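Local atomic coordinates of putative prephenate dehydratase (Streptococcus mutans, PDB entry 4LUB), a protein that probably catalyses the decarboxylating dehydration of prephenate to phenylpyruvate, the step that commits prephenate to phenylalanine biosynthesis. Residues T64-F69 with E226-K231; K39-K44 with A72-V77; S213-R218 with I241-H246. All coordinates share one frame; numbering follows the deposited sequence.

Interaction 1: T64-F69 with E226-K231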
loop_
_atom_site.group_PDB
_atom_site.type_symbol
_atom_site.label_atom_id
_atom_site.label_comp_id
_atom_site.label_asym_id
_atom_site.label_seq_id
_atom_site.Cartn_x
_atom_site.Cartn_y
_atom_site.Cartn_z
ATOM N N THR B 64 -2.638 4.599 -11.369
ATOM C CA THR B 64 -4.093 4.728 -11.413
ATOM C C THR B 64 -4.632 5.516 -10.226
ATOM O O THR B 64 -5.341 6.508 -10.394
ATOM C CB THR B 64 -4.786 3.348 -11.444
ATOM O OG1 THR B 64 -4.384 2.638 -12.620
ATOM C CG2 THR B 64 -6.291 3.517 -11.489
ATOM N N PHE B 65 -4.267 5.089 -9.024
ATOM C CA PHE B 65 -4.763 5.720 -7.808
ATOM C C PHE B 65 -4.224 7.131 -7.548
ATOM O O PHE B 65 -4.965 7.983 -7.059
ATOM C CB PHE B 65 -4.494 4.800 -6.621
ATOM C CG PHE B 65 -5.388 3.607 -6.609
ATOM C CD1 PHE B 65 -6.725 3.741 -6.277
ATOM C CD2 PHE B 65 -4.916 2.366 -7.009
ATOM C CE1 PHE B 65 -7.568 2.655 -6.294
ATOM C CE2 PHE B 65 -5.758 1.268 -7.035
ATOM C CZ PHE B 65 -7.088 1.413 -6.671
ATOM N N ASP B 66 -2.946 7.380 -7.833
ATOM C CA ASP B 66 -2.418 8.744 -7.713
ATOM C C ASP B 66 -3.148 9.726 -8.631
ATOM O O ASP B 66 -3.525 10.817 -8.206
ATOM C CB ASP B 66 -0.903 8.799 -7.986
ATOM C CG ASP B 66 -0.100 7.910 -7.040
ATOM O OD1 ASP B 66 -0.575 7.656 -5.912
ATOM O OD2 ASP B 66 1.018 7.495 -7.412
ATOM N N TYR B 67 -3.311 9.365 -9.896
ATOM C CA TYR B 67 -4.051 10.220 -10.819
ATOM C C TYR B 67 -5.515 10.433 -10.403
ATOM O O TYR B 67 -5.999 11.563 -10.398
ATOM C CB TYR B 67 -3.996 9.683 -12.245
ATOM C CG TYR B 67 -4.349 10.777 -13.223
ATOM C CD1 TYR B 67 -3.385 11.674 -13.661
ATOM C CD2 TYR B 67 -5.651 10.941 -13.672
ATOM C CE1 TYR B 67 -3.704 12.700 -14.537
ATOM C CE2 TYR B 67 -5.980 11.959 -14.548
ATOM C CZ TYR B 67 -5.006 12.833 -14.976
ATOM O OH TYR B 67 -5.332 13.844 -15.845
ATOM N N LEU B 68 -6.222 9.345 -10.116
ATOM C CA LEU B 68 -7.609 9.426 -9.656
ATOM C C LEU B 68 -7.822 10.256 -8.392
ATOM O O LEU B 68 -8.827 10.957 -8.281
ATOM C CB LEU B 68 -8.183 8.020 -9.440
ATOM C CG LEU B 68 -9.139 7.462 -10.508
ATOM C CD1 LEU B 68 -8.880 7.947 -11.922
ATOM C CD2 LEU B 68 -9.251 5.937 -10.414
ATOM N N PHE B 69 -6.907 10.177 -7.436
ATOM C CA PHE B 69 -7.033 11.007 -6.245
ATOM C C PHE B 69 -6.675 12.469 -6.484
ATOM O O PHE B 69 -7.492 13.345 -6.229
ATOM C CB PHE B 69 -6.178 10.468 -5.097
ATOM C CG PHE B 69 -6.210 11.337 -3.863
ATOM C CD1 PHE B 69 -7.295 11.304 -3.009
ATOM C CD2 PHE B 69 -5.143 12.159 -3.543
ATOM C CE1 PHE B 69 -7.335 12.095 -1.872
ATOM C CE2 PHE B 69 -5.169 12.947 -2.400
ATOM C CZ PHE B 69 -6.267 12.917 -1.569
ATOM N N GLU B 226 -4.928 0.524 1.243
ATOM C CA GLU B 226 -3.620 0.797 0.694
ATOM C C GLU B 226 -3.294 2.257 0.923
ATOM O O GLU B 226 -4.134 3.120 0.713
ATOM C CB GLU B 226 -3.599 0.476 -0.798
ATOM C CG GLU B 226 -2.248 0.675 -1.461
ATOM C CD GLU B 226 -1.563 -0.633 -1.786
ATOM O OE1 GLU B 226 -2.127 -1.421 -2.563
ATOM O OE2 GLU B 226 -0.461 -0.874 -1.266
ATOM N N SER B 227 -2.077 2.532 1.361
ATOM C CA SER B 227 -1.654 3.908 1.528
ATOM C C SER B 227 -0.810 4.369 0.347
ATOM O O SER B 227 -0.131 3.577 -0.300
ATOM C CB SER B 227 -0.937 4.123 2.865
ATOM O OG SER B 227 0.394 3.658 2.837
ATOM N N ARG B 228 -0.887 5.661 0.067
ATOM C CA ARG B 228 -0.168 6.283 -1.027
ATOM C C ARG B 228 0.420 7.567 -0.474
ATOM O O ARG B 228 -0.192 8.190 0.396
ATOM C CB ARG B 228 -1.109 6.590 -2.197
ATOM C CG ARG B 228 -1.669 5.378 -2.988
ATOM C CD ARG B 228 -0.558 4.495 -3.513
ATOM N NE ARG B 228 0.294 5.231 -4.431
ATOM C CZ ARG B 228 1.611 5.091 -4.501
ATOM N NH1 ARG B 228 2.225 4.228 -3.699
ATOM N NH2 ARG B 228 2.311 5.815 -5.372
ATOM N N PRO B 229 1.618 7.955 -0.938
ATOM C CA PRO B 229 2.165 9.256 -0.525
ATOM C C PRO B 229 1.224 10.411 -0.852
ATOM O O PRO B 229 0.667 10.467 -1.951
ATOM C CB PRO B 229 3.474 9.369 -1.325
ATOM C CG PRO B 229 3.759 7.980 -1.820
ATOM C CD PRO B 229 2.432 7.320 -1.985
ATOM N N LEU B 230 1.048 11.319 0.104
ATOM C CA LEU B 230 0.294 12.549 -0.127
ATOM C C LEU B 230 1.046 13.510 -1.035
ATOM O O LEU B 230 0.480 14.490 -1.522
ATOM C CB LEU B 230 -0.031 13.235 1.203
ATOM C CG LEU B 230 -1.299 14.085 1.256
ATOM C CD1 LEU B 230 -2.475 13.389 0.592
ATOM C CD2 LEU B 230 -1.632 14.448 2.697
ATOM N N LYS B 231 2.321 13.203 -1.267
ATOM C CA LYS B 231 3.248 14.080 -1.979
ATOM C C LYS B 231 3.364 15.438 -1.292
ATOM O O LYS B 231 3.386 16.482 -1.947
ATOM C CB LYS B 231 2.840 14.251 -3.449
ATOM C CG LYS B 231 2.315 12.982 -4.098
ATOM C CD LYS B 231 3.450 12.166 -4.714
ATOM C CE LYS B 231 2.980 11.367 -5.930
ATOM N NZ LYS B 231 3.144 9.892 -5.746
HETATM O O HOH W 1 0.559 9.871 -4.575
#
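The guanidinium group of R228 presents its edge to the carboxylate of D66, while the ring of P229, the next residue along, lies over one of its faces through CD. Carboxylate and guanidinium are nearly coplanar, their planes 27° apart, and the grip is side-on: two nitrogens meet two oxygens. R228 NH2 reaches the syn lone pair of D66 OD2 at 2.9 Å in an almost straight bond (169°), and R228 NE donates to D66 OD1 at 3.0 Å, on the syn side but 21° out of the carboxylate plane. Bends at chi2 and chi3 curl the arginine chain back and turn this NE edge toward the helix. Paired bonds of this kind fix the rotation of both groups.

K231 adds a second positive charge, its NZ lying 3.6 Å from D66 OD2 in a long salt bridge. A water ties the group together: it accepts from K231 NZ at 2.8 Å, donates to P229 O at 2.7 Å and donates weakly to D66 OD1. Beside this network, L230 CD1 approaches the F69 ring obliquely, 4.1 Å from CE2, forming a small apolar flank.

R228 also has a partner across the dimer interface, since its NH1 donates to E58 O of the second subunit; the same arginine thus serves the helix–strand contact and the assembly. Helix 62-70, from the prephenate dehydratase region, is joined here to the end of strand 222-229 in the ACT region. Neighbouring strand 237-244 supplies F238, whose ring stacks with F69 and whose backbone pairs with R228, and A197 and T199 of strand 189-199 also touch F69.

Interaction 2: K39-K44 with A72-V77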
loop_
_atom_site.group_PDB
_atom_site.type_symbol
_atom_site.label_atom_id
_atom_site.label_comp_id
_atom_site.label_asym_id
_atom_site.label_seq_id
_atom_site.Cartn_x
_atom_site.Cartn_y
_atom_site.Cartn_z
ATOM N N LYS B 39 -6.972 10.857 -19.016
ATOM C CA LYS B 39 -7.009 12.183 -19.656
ATOM C C LYS B 39 -7.917 12.244 -20.887
ATOM O O LYS B 39 -8.565 13.262 -21.136
ATOM C CB LYS B 39 -5.584 12.632 -20.032
ATOM C CG LYS B 39 -4.758 13.061 -18.820
ATOM C CD LYS B 39 -3.311 13.376 -19.159
ATOM C CE LYS B 39 -3.191 14.446 -20.231
ATOM N NZ LYS B 39 -1.763 14.668 -20.615
ATOM N N ALA B 40 -7.950 11.160 -21.656
ATOM C CA ALA B 40 -8.858 11.038 -22.800
ATOM C C ALA B 40 -10.322 11.264 -22.423
ATOM O O ALA B 40 -11.089 11.858 -23.180
ATOM C CB ALA B 40 -8.696 9.676 -23.458
ATOM N N TYR B 41 -10.714 10.782 -21.250
ATOM C CA TYR B 41 -12.072 11.009 -20.781
ATOM C C TYR B 41 -12.236 12.468 -20.399
ATOM O O TYR B 41 -13.241 13.100 -20.719
ATOM C CB TYR B 41 -12.389 10.140 -19.569
ATOM C CG TYR B 41 -13.708 10.485 -18.922
ATOM C CD1 TYR B 41 -14.889 9.909 -19.364
ATOM C CD2 TYR B 41 -13.779 11.425 -17.897
ATOM C CE1 TYR B 41 -16.097 10.223 -18.780
ATOM C CE2 TYR B 41 -14.981 11.747 -17.310
ATOM C CZ TYR B 41 -16.139 11.140 -17.755
ATOM O OH TYR B 41 -17.341 11.463 -17.173
ATOM N N GLU B 42 -11.233 12.981 -19.692
ATOM C CA GLU B 42 -11.243 14.340 -19.174
ATOM C C GLU B 42 -11.387 15.339 -20.323
ATOM O O GLU B 42 -12.034 16.376 -20.187
ATOM C CB GLU B 42 -9.962 14.602 -18.372
ATOM C CG GLU B 42 -9.948 13.965 -16.983
ATOM C CD GLU B 42 -8.654 14.218 -16.233
ATOM O OE1 GLU B 42 -7.578 13.953 -16.806
ATOM O OE2 GLU B 42 -8.707 14.701 -15.082
ATOM N N SER B 43 -10.768 15.009 -21.452
ATOM C CA SER B 43 -10.814 15.833 -22.655
ATOM C C SER B 43 -12.067 15.625 -23.504
ATOM O O SER B 43 -12.213 16.252 -24.552
ATOM C CB SER B 43 -9.579 15.552 -23.504
ATOM O OG SER B 43 -8.449 16.201 -22.960
ATOM N N LYS B 44 -12.951 14.741 -23.047
ATOM C CA LYS B 44 -14.214 14.435 -23.727
ATOM C C LYS B 44 -14.018 13.777 -25.096
ATOM O O LYS B 44 -14.897 13.864 -25.952
ATOM C CB LYS B 44 -15.086 15.690 -23.893
ATOM C CG LYS B 44 -15.307 16.510 -22.634
ATOM C CD LYS B 44 -16.591 17.323 -22.758
ATOM C CE LYS B 44 -16.472 18.673 -22.064
ATOM N NZ LYS B 44 -17.203 19.739 -22.817
ATOM N N ALA B 72 -8.044 13.676 -11.096
ATOM C CA ALA B 72 -9.301 13.409 -11.779
ATOM C C ALA B 72 -10.544 13.666 -10.927
ATOM O O ALA B 72 -10.531 13.515 -9.705
ATOM C CB ALA B 72 -9.305 11.975 -12.280
ATOM N N LYS B 73 -11.625 14.009 -11.619
ATOM C CA LYS B 73 -12.953 14.177 -11.049
ATOM C C LYS B 73 -13.828 13.216 -11.852
ATOM O O LYS B 73 -14.681 13.601 -12.653
ATOM C CB LYS B 73 -13.404 15.651 -11.118
ATOM C CG LYS B 73 -14.911 15.952 -11.089
ATOM C CD LYS B 73 -15.619 15.418 -9.859
ATOM C CE LYS B 73 -17.123 15.600 -10.004
ATOM N NZ LYS B 73 -17.772 14.402 -10.604
ATOM N N ILE B 74 -13.506 11.940 -11.695
ATOM C CA ILE B 74 -14.149 10.855 -12.414
ATOM C C ILE B 74 -14.284 9.703 -11.422
ATOM O O ILE B 74 -13.517 9.631 -10.465
ATOM C CB ILE B 74 -13.322 10.449 -13.657
ATOM C CG1 ILE B 74 -14.077 9.469 -14.538
ATOM C CG2 ILE B 74 -11.976 9.853 -13.250
ATOM C CD1 ILE B 74 -13.257 9.025 -15.716
ATOM N N GLU B 75 -15.245 8.813 -11.631
ATOM C CA GLU B 75 -15.443 7.684 -10.718
ATOM C C GLU B 75 -15.372 6.320 -11.387
ATOM O O GLU B 75 -15.708 6.177 -12.563
ATOM C CB GLU B 75 -16.781 7.803 -9.984
ATOM C CG GLU B 75 -16.903 9.023 -9.098
ATOM C CD GLU B 75 -18.215 9.060 -8.332
ATOM O OE1 GLU B 75 -18.969 8.063 -8.385
ATOM O OE2 GLU B 75 -18.487 10.083 -7.669
ATOM N N ALA B 76 -14.899 5.322 -10.644
ATOM C CA ALA B 76 -15.152 3.935 -11.022
ATOM C C ALA B 76 -16.661 3.633 -11.010
ATOM O O ALA B 76 -17.349 3.884 -10.018
ATOM C CB ALA B 76 -14.406 2.997 -10.096
ATOM N N VAL B 77 -17.181 3.125 -12.121
ATOM C CA VAL B 77 -18.610 2.826 -12.215
ATOM C C VAL B 77 -18.881 1.342 -12.466
ATOM O O VAL B 77 -20.025 0.893 -12.428
ATOM C CB VAL B 77 -19.293 3.682 -13.311
ATOM C CG1 VAL B 77 -19.289 5.142 -12.904
ATOM C CG2 VAL B 77 -18.616 3.487 -14.674
#
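Y41 and I74 make the tight part of this contact: the terminal methyl CD1 of I74 sits over one face of the tyrosine ring in a CH-pi interaction. The methyl carbon lies 3.6 Å from the centroid of the Y41 ring and 24° off its normal, shifted toward the rim, so that its closest approach is 3.3 Å to Y41 CD2. Behind it, I74 CG1 follows at 3.7 Å from Y41 CE2, and the two side chains cross obliquely. The torsions explain the reach. I74 is fully extended, with CG1 anti to the backbone N (chi1 -171°) and chi2 likewise anti, which carries CD1 as far from its own backbone as the chain allows; Y41, with CG also anti to N, swings its ring out from the helix to meet it.

The other half is much looser. E42 is only partly exposed, yet it meets the second segment merely through OE2, which lies 3.6 Å from A72 CA and 4.0 Å from A72 CB, with no hydrogen bond across. Its other oxygen, OE1, comes unusually close to Y67 OH of helix 62-70, probably as a hydrogen bond; that tyrosine also packs against A72. Just beyond, helix 34-42 gives way to a Schellman motif at K44, at an exposed corner of the fold.

I74 also leans on L178 of strand 172-179 and L68 of helix 62-70, whereas Y41 touches V46 and D180. The helix end is therefore joined to the segment leading into strand 75-83 mainly by dispersion and CH-pi attraction, with no hydrogen bond or charge pairing between the two segments, and any polar link of E42 probably passes through Y67.

Interaction 3: S213-R218 with I241-H246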
loop_
_atom_site.group_PDB
_atom_site.type_symbol
_atom_site.label_atom_id
_atom_site.label_comp_id
_atom_site.label_asym_id
_atom_site.label_seq_id
_atom_site.Cartn_x
_atom_site.Cartn_y
_atom_site.Cartn_z
ATOM N N SER B 213 -13.208 2.250 12.486
ATOM C CA SER B 213 -14.246 1.918 13.474
ATOM C C SER B 213 -15.631 2.362 13.024
ATOM O O SER B 213 -16.632 1.701 13.306
ATOM C CB SER B 213 -13.923 2.544 14.833
ATOM O OG SER B 213 -12.732 1.988 15.370
ATOM N N THR B 214 -15.668 3.489 12.324
ATOM C CA THR B 214 -16.894 4.057 11.784
ATOM C C THR B 214 -17.660 3.037 10.936
ATOM O O THR B 214 -18.881 2.907 11.037
ATOM C CB THR B 214 -16.584 5.302 10.933
ATOM O OG1 THR B 214 -16.033 6.334 11.765
ATOM C CG2 THR B 214 -17.831 5.809 10.278
ATOM N N PHE B 215 -16.931 2.332 10.081
ATOM C CA PHE B 215 -17.505 1.275 9.262
ATOM C C PHE B 215 -17.642 -0.030 10.029
ATOM O O PHE B 215 -18.615 -0.769 9.852
ATOM C CB PHE B 215 -16.657 1.061 8.008
ATOM C CG PHE B 215 -16.730 2.198 7.030
ATOM C CD1 PHE B 215 -15.882 3.287 7.146
ATOM C CD2 PHE B 215 -17.652 2.176 5.995
ATOM C CE1 PHE B 215 -15.954 4.338 6.244
ATOM C CE2 PHE B 215 -17.728 3.225 5.089
ATOM C CZ PHE B 215 -16.876 4.301 5.219
ATOM N N ALA B 216 -16.638 -0.320 10.852
ATOM C CA ALA B 216 -16.608 -1.549 11.632
ATOM C C ALA B 216 -17.805 -1.726 12.559
ATOM O O ALA B 216 -18.440 -2.782 12.546
ATOM C CB ALA B 216 -15.314 -1.619 12.443
ATOM N N TRP B 217 -18.121 -0.712 13.361
ATOM C CA TRP B 217 -19.231 -0.867 14.305
ATOM C C TRP B 217 -20.548 -1.093 13.573
ATOM O O TRP B 217 -21.425 -1.768 14.100
ATOM C CB TRP B 217 -19.310 0.317 15.309
ATOM C CG TRP B 217 -19.952 1.645 14.880
ATOM C CD1 TRP B 217 -19.295 2.806 14.575
ATOM C CD2 TRP B 217 -21.358 1.939 14.750
ATOM N NE1 TRP B 217 -20.202 3.801 14.252
ATOM C CE2 TRP B 217 -21.468 3.292 14.345
ATOM C CE3 TRP B 217 -22.526 1.190 14.915
ATOM C CZ2 TRP B 217 -22.699 3.906 14.123
ATOM C CZ3 TRP B 217 -23.753 1.810 14.687
ATOM C CH2 TRP B 217 -23.826 3.150 14.294
ATOM N N ARG B 218 -20.660 -0.612 12.334
ATOM C CA ARG B 218 -21.877 -0.837 11.556
ATOM C C ARG B 218 -21.843 -2.181 10.832
ATOM O O ARG B 218 -22.787 -2.533 10.129
ATOM C CB ARG B 218 -22.091 0.281 10.520
ATOM C CG ARG B 218 -22.120 1.698 11.079
ATOM C CD ARG B 218 -22.432 2.714 9.982
ATOM N NE ARG B 218 -22.986 3.952 10.527
ATOM C CZ ARG B 218 -22.266 4.933 11.061
ATOM N NH1 ARG B 218 -20.938 4.857 11.116
ATOM N NH2 ARG B 218 -22.876 6.003 11.532
ATOM N N ILE B 241 -9.284 2.860 0.538
ATOM C CA ILE B 241 -10.080 1.861 1.224
ATOM C C ILE B 241 -11.285 1.374 0.412
ATOM O O ILE B 241 -12.032 2.174 -0.151
ATOM C CB ILE B 241 -10.512 2.417 2.605
ATOM C CG1 ILE B 241 -9.286 2.600 3.484
ATOM C CG2 ILE B 241 -11.360 1.406 3.344
ATOM C CD1 ILE B 241 -9.529 3.367 4.741
ATOM N N ASP B 242 -11.450 0.055 0.344
ATOM C CA ASP B 242 -12.651 -0.541 -0.236
ATOM C C ASP B 242 -13.537 -1.097 0.877
ATOM O O ASP B 242 -13.043 -1.684 1.845
ATOM C CB ASP B 242 -12.335 -1.673 -1.225
ATOM C CG ASP B 242 -11.409 -1.254 -2.363
ATOM O OD1 ASP B 242 -11.144 -0.044 -2.564
ATOM O OD2 ASP B 242 -10.976 -2.167 -3.089
ATOM N N PHE B 243 -14.846 -0.935 0.714
ATOM C CA PHE B 243 -15.820 -1.522 1.620
ATOM C C PHE B 243 -16.909 -2.167 0.798
ATOM O O PHE B 243 -17.205 -1.726 -0.313
ATOM C CB PHE B 243 -16.461 -0.462 2.525
ATOM C CG PHE B 243 -15.567 0.041 3.617
ATOM C CD1 PHE B 243 -15.293 -0.744 4.719
ATOM C CD2 PHE B 243 -15.022 1.310 3.558
ATOM C CE1 PHE B 243 -14.475 -0.287 5.729
ATOM C CE2 PHE B 243 -14.209 1.766 4.575
ATOM C CZ PHE B 243 -13.933 0.969 5.659
ATOM N N GLU B 244 -17.516 -3.207 1.348
ATOM C CA GLU B 244 -18.700 -3.774 0.735
ATOM C C GLU B 244 -19.788 -2.710 0.704
ATOM O O GLU B 244 -19.954 -1.946 1.659
ATOM C CB GLU B 244 -19.147 -5.039 1.462
ATOM C CG GLU B 244 -18.543 -6.286 0.821
ATOM C CD GLU B 244 -18.728 -7.545 1.630
ATOM O OE1 GLU B 244 -19.630 -7.580 2.496
ATOM O OE2 GLU B 244 -17.962 -8.505 1.391
ATOM N N ASN B 245 -20.486 -2.623 -0.422
ATOM C CA ASN B 245 -21.519 -1.611 -0.598
ATOM C C ASN B 245 -22.881 -2.252 -0.841
ATOM O O ASN B 245 -23.657 -1.789 -1.670
ATOM C CB ASN B 245 -21.157 -0.690 -1.766
ATOM C CG ASN B 245 -21.975 0.588 -1.781
ATOM O OD1 ASN B 245 -22.275 1.157 -0.730
ATOM N ND2 ASN B 245 -22.385 1.014 -2.970
ATOM N N HIS B 246 -23.162 -3.320 -0.108
ATOM C CA HIS B 246 -24.442 -4.018 -0.210
ATOM C C HIS B 246 -25.560 -3.215 0.450
ATOM O O HIS B 246 -26.706 -3.253 0.014
ATOM C CB HIS B 246 -24.329 -5.416 0.399
ATOM C CG HIS B 246 -23.452 -6.333 -0.389
ATOM N ND1 HIS B 246 -23.783 -6.764 -1.658
ATOM C CD2 HIS B 246 -22.251 -6.885 -0.104
ATOM C CE1 HIS B 246 -22.826 -7.550 -2.115
ATOM N NE2 HIS B 246 -21.883 -7.638 -1.193
#
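F215 and F243 meet face to face in an offset stack, one of the helix-on-sheet contacts of the ACT domain, whose βαββαβ order is followed by this part of the chain. The ring centroids are 3.7 Å apart and the planes only 11° from parallel. F243 CE2 lies over the centre of the F215 ring, whereas F215 CG lies toward the rim of F243, so the rings slide past each other rather than eclipse. The displacement also brings F215 CB within 3.4 Å of F243 CE1. On both residues CG stands anti to the carbonyl carbon, directing each ring toward the other segment.

Outside this pair, I220 touches both phenylalanines; L196 and A254 pack on F215, while I194 and L222 pack on F243. The neighbouring strands 189-199 and 222-229 and helix 248-261 thus pack around the stack in a buried apolar layer. Farther out lies R218, near the end of its segment, whose NH1 forms a salt bridge with E257 and donates to T214 O at 2.8 Å, the donor tilted 33° from the carbonyl plane.

The three contacts show how chemistry follows place. Interaction 3 is buried and wholly aromatic, between a helix and a strand of the ACT region; interaction 2 is partly buried and relies on an aliphatic-aromatic fit within the dehydratase region; interaction 1, a surface contact, is chiefly ionic and bridges the two regions. All three reach the same mixed sheet. Interactions 1 and 2 touch, because Y67 and L68, on helix 62-70 of interaction 1, reach E42, A72 and I74 of interaction 2. Interactions 1 and 3 do not touch, but use adjacent strands, 222-229 and 237-244, and each meets the second subunit. Interactions 2 and 3 lie farthest apart, with centres about 26 Å from each other.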